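Tyrosine aminotransferase (Leishmania infantum, PDB 4IX8) probably catalyses the pyridoxal phosphate-dependent transfer of an amino group from L-tyrosine to 2-oxoglutarate. Local coordinates at residues I164-P169 with I183-Y188; T211-I216 with P245-E250; A149-L154 with K175-S180. All blocks are in the same frame, centred on the assembly; numbering follows the deposited sequence.

Contact 1: residues I164-P169 with I183-Y188; sequences ILVCAP and IECRYY
With CG set between its own backbone N and carbonyl carbon (chi1 63°), Tyr-188 lays its ring over the backbone of Val-166 and Cys-167, whereas Tyr-187 sets CG beside its N (chi1 -77°) and turns its ring to Ala-168 on the other face of the sheet. These two residues belong to the second strand of a beta-alpha-beta crossover: parallel strands 163-168 and 184-191, joined by helix 173-181, lie side by side in the large sheet with 49° between their local directions. Five backbone bonds tie them together, from Ile-164 N to Glu-184 O (3.0 Å) to Ala-168 N to Tyr-188 O (2.9 Å). In between, Val-166 offers its N to Arg-186 O and its O to Tyr-188 N, while Arg-186 N reaches Ile-164 O.

On the face of Leu-165 and Cys-167, Cys-167 CA sits 3.6 Å from the centroid of the Tyr-188 ring, a CH-pi contact over the ring face. The hydroxyl of Tyr-188 is hydrogen-bonded to Val-215 O on the next strand, and its ring stacks with Phe-214, so this tyrosine spans three strands. Nearby, CD2 of Leu-165 crosses the aliphatic stem of Arg-186, 4.0 Å from its CG. On the other face Val-166 CG2 touches Cys-185 SG at 3.7 Å, and Ala-168 CB rests above the Tyr-187 ring, 3.5 Å from CD1. Helix 173-181 packs on this side, through Cys-178, Tyr-174 and Lys-175.

Beyond its stem, Arg-186 bends at chi3 and grips Glu-184 side-on, NH2 bonding OE1 while NE meets OE2 at 2.9 Å; both approach from above the carboxylate plane, yet the acceptor oxygens lie in the guanidinium plane.

Contact 2: residues T211-I216 with P245-E250; sequences TKAFVI and PLISDE
From Phe-214 opposite Leu-246 to Ile-216 opposite Ser-248, two parallel strands run in register, their local axes 4.8 Å apart and 19° from parallel. Val-215 faces Ile-247 midway. Four backbone bonds alternate in direction: Phe-214 N gives to Pro-245 O, Ile-247 N to Phe-214 O, Ile-216 N to Ile-247 O at 2.8 Å, and Asp-249 N to Ile-216 O at 2.9 Å. Pro-245, which has no N-H to give, instead brings its ring CD to 3.2 Å from Lys-212 O.

Side chains sort onto the two faces in turn. Phe-214 and Leu-246 lie side by side and point the same way, and the methyl CD1 of Leu-246 comes to the edge of the phenyl ring, 3.9 Å from Phe-214 CD1. Next to them Ile-216 holds CG1 between its N and its carbonyl carbon (chi1 64°), which places that carbon 3.5 Å from Ser-248 OG. This hydroxyl donates to OE2 of Glu-250 at 2.7 Å, on the anti side of the carboxylate, whose oxygens also bond Ser-264 and Val-265. On the opposite face Ile-247 reaches back with CD1 to Ala-213 CB at 3.9 Å. The strand thus delivers Asp-249 to the cofactor: OD2 bonds Tyr-174 OH and lies near N1 of the pyridoxal phosphate carried by the modified residue at position 282, a placement consistent with the aspartate that faces the pyridine nitrogen in this family.

The pair closes the beta-alpha-beta unit of strand 211-217, helix 229-242 and strand 246-249. Helix 229-242 covers the Phe-214 and Leu-246 face through Ile-235, Ile-236 and Cys-239, while strands 163-168 and 274-279 flank the pair on either side.

Contact 3: residues A149-L154 with K175-S180; sequences AIVLAL and KSVCDS
Apolar contacts carry this helix pairing, and Val-177 is at their centre. Because its CG1 stands anti to its backbone N (chi1 169°), the two methyls split between partners: CG1 meets Leu-154 CD2 at 3.9 Å, while CG2 lies 4.1 Å from Ile-150 CG2 and 4.2 Å from Val-151 CG2. The valines cross at about a right angle. Leu-154 CD2 also touches Cys-178 SG, at 4.2 Å, so one methyl bridges two successive residues of the facing helix.

Helices 145-157 and 173-181 pass with local axes 10.1 Å apart and 45° between their directions. They are two of the helices flanking the central sheet in the large domain of this fold-type I aminotransferase; Ile-150 rests on Leu-277 of one strand and Cys-178 on Cys-185 of another. Leu-316 of the second subunit packs against Val-151, Val-177 and Ser-180, bringing the dimer partner to the same seam.

Hydrogen bonds play no part across the pair, and the polar groups look elsewhere. Within segment 175-180, Lys-175 NZ forms a salt bridge one helical turn on with Asp-179 OD2 at 3.0 Å, using the syn lone pair of that oxygen. Ser-176 OG bonds Leu-50 O and Ser-180 OG bonds Thr-49 OG1, joining the helix to the N-terminal part of the chain.

Overall arrangement
Followed from the N terminus, the chain reaches the first of these segments in helix 145-157, then runs through strand 163-168, helix 173-181 and strand 184-191. Contact 3 closes when the second helix returns to the first, after contact 1 has opened; contact 1 closes one strand later, so the two loops cross. Their shared ground includes Ile-183 N with Cys-178 O, a probable hydrogen bond. Contact 2 follows in series, closing a separate loop through helix 229-242. The sheet unites contacts 1 and 2: strands 246-249, 211-217, 163-168 and 184-191 are consecutive neighbours, and Leu-165 O probably bonds Val-215 N. Contact 3, the helix pair beside it, reaches contact 2 where Leu-154 packs on Ile-247.

Contact 1: residues I164-P169 with I183-Y188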
loop_
_atom_site.group_PDB
_atom_site.type_symbol
_atom_site.label_atom_id
_atom_site.label_comp_id
_atom_site.label_asym_id
_atom_site.label_seq_id
_atom_site.Cartn_x
_atom_site.Cartn_y
_atom_site.Cartn_z
ATOM N N ILE A 164 -19.531 8.701 7.017
ATOM C CA ILE A 164 -19.622 9.156 5.623
ATOM C C ILE A 164 -20.770 8.455 4.916
ATOM O O ILE A 164 -21.173 7.365 5.320
ATOM C CB ILE A 164 -18.340 8.911 4.819
ATOM C CG1 ILE A 164 -17.908 7.455 4.916
ATOM C CG2 ILE A 164 -17.216 9.792 5.323
ATOM C CD1 ILE A 164 -16.791 7.141 3.942
ATOM N N LEU A 165 -21.317 9.110 3.890
ATOM C CA LEU A 165 -22.399 8.564 3.102
ATOM C C LEU A 165 -21.775 7.866 1.930
ATOM O O LEU A 165 -21.068 8.492 1.156
ATOM C CB LEU A 165 -23.389 9.646 2.637
ATOM C CG LEU A 165 -24.095 10.418 3.765
ATOM C CD1 LEU A 165 -25.196 11.300 3.222
ATOM C CD2 LEU A 165 -24.687 9.517 4.746
ATOM N N VAL A 166 -22.029 6.560 1.828
ATOM C CA VAL A 166 -21.469 5.694 0.769
ATOM C C VAL A 166 -22.590 4.933 0.051
ATOM O O VAL A 166 -23.535 4.462 0.698
ATOM C CB VAL A 166 -20.510 4.673 1.313
ATOM C CG1 VAL A 166 -19.885 3.864 0.172
ATOM C CG2 VAL A 166 -19.430 5.365 2.164
ATOM N N CYS A 167 -22.524 4.846 -1.275
ATOM C CA CYS A 167 -23.526 4.094 -2.020
ATOM C C CYS A 167 -23.499 2.622 -1.621
ATOM O O CYS A 167 -22.460 2.091 -1.248
ATOM C CB CYS A 167 -23.314 4.252 -3.520
ATOM S SG CYS A 167 -21.634 3.817 -3.914
ATOM N N ALA A 168 -24.658 1.974 -1.708
ATOM C CA ALA A 168 -24.784 0.504 -1.653
ATOM C C ALA A 168 -25.689 0.133 -2.813
ATOM O O ALA A 168 -26.743 0.718 -2.964
ATOM C CB ALA A 168 -25.382 0.017 -0.363
ATOM N N PRO A 169 -25.299 -0.846 -3.636
ATOM C CA PRO A 169 -24.102 -1.673 -3.496
ATOM C C PRO A 169 -22.845 -0.969 -3.950
ATOM O O PRO A 169 -22.889 -0.057 -4.770
ATOM C CB PRO A 169 -24.409 -2.882 -4.380
ATOM C CG PRO A 169 -25.319 -2.357 -5.440
ATOM C CD PRO A 169 -26.143 -1.270 -4.767
ATOM N N ILE A 183 -14.690 4.571 11.615
ATOM C CA ILE A 183 -15.586 5.483 10.930
ATOM C C ILE A 183 -16.857 4.717 10.509
ATOM O O ILE A 183 -16.767 3.564 10.120
ATOM C CB ILE A 183 -14.910 6.060 9.705
ATOM C CG1 ILE A 183 -13.634 6.781 10.108
ATOM C CG2 ILE A 183 -15.843 7.012 8.963
ATOM C CD1 ILE A 183 -12.634 6.921 8.929
ATOM N N GLU A 184 -18.040 5.325 10.611
ATOM C CA GLU A 184 -19.255 4.650 10.196
ATOM C C GLU A 184 -19.475 4.846 8.702
ATOM O O GLU A 184 -19.508 5.991 8.227
ATOM C CB GLU A 184 -20.490 5.161 10.931
ATOM C CG GLU A 184 -21.773 4.475 10.485
ATOM C CD GLU A 184 -23.033 5.126 11.063
ATOM O OE1 GLU A 184 -22.971 5.849 12.103
ATOM O OE2 GLU A 184 -24.113 4.954 10.444
ATOM N N CYS A 185 -19.651 3.720 8.000
ATOM C CA CYS A 185 -20.092 3.658 6.588
ATOM C C CYS A 185 -21.600 3.658 6.555
ATOM O O CYS A 185 -22.257 2.684 6.902
ATOM C CB CYS A 185 -19.548 2.412 5.904
ATOM S SG CYS A 185 -19.882 2.309 4.116
ATOM N N ARG A 186 -22.157 4.812 6.251
ATOM C CA ARG A 186 -23.594 5.003 6.302
ATOM C C ARG A 186 -24.101 4.954 4.873
ATOM O O ARG A 186 -23.823 5.844 4.060
ATOM C CB ARG A 186 -23.978 6.317 6.988
ATOM C CG ARG A 186 -25.479 6.487 7.183
ATOM C CD ARG A 186 -25.785 7.668 8.143
ATOM N NE ARG A 186 -25.245 7.479 9.498
ATOM C CZ ARG A 186 -25.300 8.390 10.479
ATOM N NH1 ARG A 186 -25.835 9.582 10.284
ATOM N NH2 ARG A 186 -24.774 8.112 11.661
ATOM N N TYR A 187 -24.784 3.867 4.571
ATOM C CA TYR A 187 -25.227 3.578 3.230
ATOM C C TYR A 187 -26.387 4.401 2.803
ATOM O O TYR A 187 -27.384 4.477 3.536
ATOM C CB TYR A 187 -25.617 2.115 3.132
ATOM C CG TYR A 187 -24.458 1.155 3.047
ATOM C CD1 TYR A 187 -23.403 1.371 2.180
ATOM C CD2 TYR A 187 -24.445 0.011 3.807
ATOM C CE1 TYR A 187 -22.357 0.445 2.085
ATOM C CE2 TYR A 187 -23.413 -0.893 3.728
ATOM C CZ TYR A 187 -22.383 -0.689 2.872
ATOM O OH TYR A 187 -21.392 -1.643 2.822
ATOM N N TYR A 188 -26.299 4.988 1.612
ATOM C CA TYR A 188 -27.517 5.410 0.889
ATOM C C TYR A 188 -27.686 4.395 -0.274
ATOM O O TYR A 188 -26.694 3.814 -0.727
ATOM C CB TYR A 188 -27.423 6.868 0.409
ATOM C CG TYR A 188 -26.323 7.065 -0.570
ATOM C CD1 TYR A 188 -26.520 6.786 -1.910
ATOM C CD2 TYR A 188 -25.064 7.461 -0.164
ATOM C CE1 TYR A 188 -25.509 6.926 -2.822
ATOM C CE2 TYR A 188 -24.036 7.603 -1.079
ATOM C CZ TYR A 188 -24.281 7.340 -2.405
ATOM O OH TYR A 188 -23.299 7.465 -3.342
#

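Contact 2: residues T211-I216 with P245-E250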
loop_
_atom_site.group_PDB
_atom_site.type_symbol
_atom_site.label_atom_id
_atom_site.label_comp_id
_atom_site.label_asym_id
_atom_site.label_seq_id
_atom_site.Cartn_x
_atom_site.Cartn_y
_atom_site.Cartn_z
ATOM N N THR A 211 -21.354 13.799 9.939
ATOM C CA THR A 211 -21.205 13.322 8.565
ATOM C C THR A 211 -20.118 14.141 7.862
ATOM O O THR A 211 -20.259 15.350 7.762
ATOM C CB THR A 211 -22.530 13.483 7.769
ATOM O OG1 THR A 211 -23.605 12.771 8.392
ATOM C CG2 THR A 211 -22.388 13.024 6.395
ATOM N N LYS A 212 -19.090 13.500 7.309
ATOM C CA LYS A 212 -17.916 14.209 6.796
ATOM C C LYS A 212 -17.704 14.162 5.295
ATOM O O LYS A 212 -16.886 14.905 4.776
ATOM C CB LYS A 212 -16.639 13.686 7.473
ATOM C CG LYS A 212 -16.623 13.952 8.969
ATOM C CD LYS A 212 -16.592 15.445 9.310
ATOM C CE LYS A 212 -17.326 15.747 10.615
ATOM N NZ LYS A 212 -16.496 15.477 11.813
ATOM N N ALA A 213 -18.411 13.291 4.588
ATOM C CA ALA A 213 -18.213 13.168 3.155
ATOM C C ALA A 213 -19.360 12.403 2.511
ATOM O O ALA A 213 -20.127 11.726 3.180
ATOM C CB ALA A 213 -16.869 12.470 2.861
ATOM N N PHE A 214 -19.478 12.573 1.204
ATOM C CA PHE A 214 -20.394 11.828 0.359
ATOM C C PHE A 214 -19.541 11.108 -0.676
ATOM O O PHE A 214 -18.818 11.756 -1.412
ATOM C CB PHE A 214 -21.362 12.761 -0.324
ATOM C CG PHE A 214 -22.541 12.084 -0.934
ATOM C CD1 PHE A 214 -22.525 11.707 -2.258
ATOM C CD2 PHE A 214 -23.688 11.878 -0.206
ATOM C CE1 PHE A 214 -23.633 11.083 -2.839
ATOM C CE2 PHE A 214 -24.787 11.279 -0.776
ATOM C CZ PHE A 214 -24.761 10.883 -2.100
ATOM N N VAL A 215 -19.600 9.783 -0.710
ATOM C CA VAL A 215 -18.812 9.009 -1.645
ATOM C C VAL A 215 -19.673 8.517 -2.806
ATOM O O VAL A 215 -20.742 7.949 -2.571
ATOM C CB VAL A 215 -18.180 7.781 -1.001
ATOM C CG1 VAL A 215 -17.442 6.988 -2.055
ATOM C CG2 VAL A 215 -17.237 8.161 0.141
ATOM N N ILE A 216 -19.214 8.737 -4.047
ATOM C CA ILE A 216 -19.818 8.081 -5.187
ATOM C C ILE A 216 -18.779 7.267 -5.927
ATOM O O ILE A 216 -17.564 7.508 -5.800
ATOM C CB ILE A 216 -20.491 9.051 -6.173
ATOM C CG1 ILE A 216 -19.486 9.977 -6.806
ATOM C CG2 ILE A 216 -21.638 9.809 -5.491
ATOM C CD1 ILE A 216 -20.080 10.841 -7.893
ATOM N N PRO A 245 -17.814 17.546 1.511
ATOM C CA PRO A 245 -17.017 17.284 0.312
ATOM C C PRO A 245 -17.474 16.029 -0.417
ATOM O O PRO A 245 -18.064 15.149 0.199
ATOM C CB PRO A 245 -15.610 17.089 0.858
ATOM C CG PRO A 245 -15.840 16.586 2.244
ATOM C CD PRO A 245 -17.031 17.357 2.733
ATOM N N LEU A 246 -17.214 15.984 -1.716
ATOM C CA LEU A 246 -17.591 14.878 -2.554
ATOM C C LEU A 246 -16.381 14.083 -2.974
ATOM O O LEU A 246 -15.455 14.636 -3.589
ATOM C CB LEU A 246 -18.328 15.410 -3.783
ATOM C CG LEU A 246 -18.757 14.418 -4.867
ATOM C CD1 LEU A 246 -19.687 13.359 -4.313
ATOM C CD2 LEU A 246 -19.468 15.151 -6.045
ATOM N N ILE A 247 -16.386 12.784 -2.659
ATOM C CA ILE A 247 -15.324 11.871 -3.080
ATOM C C ILE A 247 -15.874 10.986 -4.204
ATOM O O ILE A 247 -16.877 10.323 -4.020
ATOM C CB ILE A 247 -14.838 10.978 -1.926
ATOM C CG1 ILE A 247 -14.376 11.840 -0.750
ATOM C CG2 ILE A 247 -13.762 10.028 -2.398
ATOM C CD1 ILE A 247 -14.054 11.064 0.487
ATOM N N SER A 248 -15.212 10.981 -5.352
ATOM C CA SER A 248 -15.710 10.299 -6.529
ATOM C C SER A 248 -14.685 9.346 -7.048
ATOM O O SER A 248 -13.619 9.768 -7.502
ATOM C CB SER A 248 -16.055 11.305 -7.606
ATOM O OG SER A 248 -16.607 10.685 -8.734
ATOM N N ASP A 249 -15.011 8.058 -6.991
ATOM C CA ASP A 249 -14.139 7.007 -7.511
ATOM C C ASP A 249 -14.377 6.842 -9.012
ATOM O O ASP A 249 -15.345 6.231 -9.426
ATOM C CB ASP A 249 -14.393 5.709 -6.774
ATOM C CG ASP A 249 -13.345 4.655 -7.067
ATOM O OD1 ASP A 249 -12.788 4.665 -8.196
ATOM O OD2 ASP A 249 -13.122 3.795 -6.177
ATOM N N GLU A 250 -13.481 7.420 -9.804
ATOM C CA GLU A 250 -13.647 7.507 -11.239
ATOM C C GLU A 250 -12.580 6.669 -11.921
ATOM O O GLU A 250 -12.055 6.985 -13.001
ATOM C CB GLU A 250 -13.619 8.991 -11.650
ATOM C CG GLU A 250 -14.832 9.737 -11.018
ATOM C CD GLU A 250 -14.982 11.189 -11.472
ATOM O OE1 GLU A 250 -14.150 11.662 -12.279
ATOM O OE2 GLU A 250 -15.979 11.825 -11.047
#

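Contact 3: residues A149-L154 with K175-S180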
loop_
_atom_site.group_PDB
_atom_site.type_symbol
_atom_site.label_atom_id
_atom_site.label_comp_id
_atom_site.label_asym_id
_atom_site.label_seq_id
_atom_site.Cartn_x
_atom_site.Cartn_y
_atom_site.Cartn_z
ATOM N N ALA A 149 -5.389 5.454 -1.925
ATOM C CA ALA A 149 -6.019 6.760 -2.077
ATOM C C ALA A 149 -7.264 6.843 -1.207
ATOM O O ALA A 149 -7.542 7.898 -0.615
ATOM C CB ALA A 149 -6.372 7.025 -3.502
ATOM N N ILE A 150 -7.955 5.721 -1.062
ATOM C CA ILE A 150 -9.133 5.660 -0.204
ATOM C C ILE A 150 -8.757 5.783 1.253
ATOM O O ILE A 150 -9.389 6.494 1.991
ATOM C CB ILE A 150 -9.890 4.379 -0.421
ATOM C CG1 ILE A 150 -10.552 4.435 -1.810
ATOM C CG2 ILE A 150 -10.968 4.187 0.657
ATOM C CD1 ILE A 150 -11.168 3.079 -2.312
ATOM N N VAL A 151 -7.727 5.062 1.677
ATOM C CA VAL A 151 -7.233 5.202 3.039
ATOM C C VAL A 151 -6.876 6.637 3.353
ATOM O O VAL A 151 -7.296 7.174 4.371
ATOM C CB VAL A 151 -5.993 4.329 3.272
ATOM C CG1 VAL A 151 -5.347 4.646 4.661
ATOM C CG2 VAL A 151 -6.392 2.874 3.176
ATOM N N LEU A 152 -6.062 7.249 2.493
ATOM C CA LEU A 152 -5.593 8.607 2.749
ATOM C C LEU A 152 -6.748 9.592 2.778
ATOM O O LEU A 152 -6.821 10.453 3.636
ATOM C CB LEU A 152 -4.601 9.031 1.672
ATOM C CG LEU A 152 -3.303 8.270 1.690
ATOM C CD1 LEU A 152 -2.558 8.553 0.413
ATOM C CD2 LEU A 152 -2.455 8.611 2.917
ATOM N N ALA A 153 -7.680 9.462 1.849
ATOM C CA ALA A 153 -8.797 10.393 1.809
ATOM C C ALA A 153 -9.615 10.332 3.104
ATOM O O ALA A 153 -9.935 11.365 3.704
ATOM C CB ALA A 153 -9.685 10.113 0.592
ATOM N N LEU A 154 -9.973 9.128 3.536
ATOM C CA LEU A 154 -10.841 9.008 4.692
ATOM C C LEU A 154 -10.131 9.278 6.009
ATOM O O LEU A 154 -10.694 9.926 6.869
ATOM C CB LEU A 154 -11.447 7.624 4.726
ATOM C CG LEU A 154 -12.798 7.419 4.030
ATOM C CD1 LEU A 154 -12.971 8.244 2.809
ATOM C CD2 LEU A 154 -12.916 5.945 3.647
ATOM N N LYS A 175 -16.245 0.455 2.835
ATOM C CA LYS A 175 -16.764 -0.110 4.071
ATOM C C LYS A 175 -15.640 -0.704 4.913
ATOM O O LYS A 175 -15.620 -0.566 6.140
ATOM C CB LYS A 175 -17.822 -1.160 3.730
ATOM C CG LYS A 175 -18.216 -2.096 4.823
ATOM C CD LYS A 175 -19.206 -1.537 5.732
ATOM C CE LYS A 175 -19.793 -2.646 6.582
ATOM N NZ LYS A 175 -20.153 -2.046 7.879
ATOM N N SER A 176 -14.709 -1.377 4.251
ATOM C CA SER A 176 -13.638 -2.048 4.958
ATOM C C SER A 176 -12.743 -1.072 5.666
ATOM O O SER A 176 -12.315 -1.359 6.754
ATOM C CB SER A 176 -12.812 -2.915 4.002
ATOM O OG SER A 176 -13.509 -4.121 3.764
ATOM N N VAL A 177 -12.438 0.052 5.019
ATOM C CA VAL A 177 -11.566 1.081 5.580
ATOM C C VAL A 177 -12.270 1.808 6.698
ATOM O O VAL A 177 -11.703 2.012 7.761
ATOM C CB VAL A 177 -11.137 2.074 4.496
ATOM C CG1 VAL A 177 -10.451 3.307 5.064
ATOM C CG2 VAL A 177 -10.253 1.378 3.516
ATOM N N CYS A 178 -13.534 2.164 6.475
ATOM C CA CYS A 178 -14.316 2.807 7.531
ATOM C C CYS A 178 -14.319 1.975 8.811
ATOM O O CYS A 178 -14.009 2.469 9.898
ATOM C CB CYS A 178 -15.759 2.992 7.094
ATOM S SG CYS A 178 -15.987 4.386 5.972
ATOM N N ASP A 179 -14.695 0.699 8.700
ATOM C CA ASP A 179 -14.773 -0.141 9.891
ATOM C C ASP A 179 -13.387 -0.298 10.516
ATOM O O ASP A 179 -13.249 -0.426 11.723
ATOM C CB ASP A 179 -15.340 -1.523 9.564
ATOM C CG ASP A 179 -16.828 -1.500 9.194
ATOM O OD1 ASP A 179 -17.534 -0.527 9.542
ATOM O OD2 ASP A 179 -17.296 -2.464 8.525
ATOM N N SER A 180 -12.357 -0.338 9.680
ATOM C CA SER A 180 -11.011 -0.514 10.186
ATOM C C SER A 180 -10.628 0.656 11.120
ATOM O O SER A 180 -9.901 0.474 12.104
ATOM C CB SER A 180 -10.023 -0.593 9.058
ATOM O OG SER A 180 -8.728 -0.775 9.566
#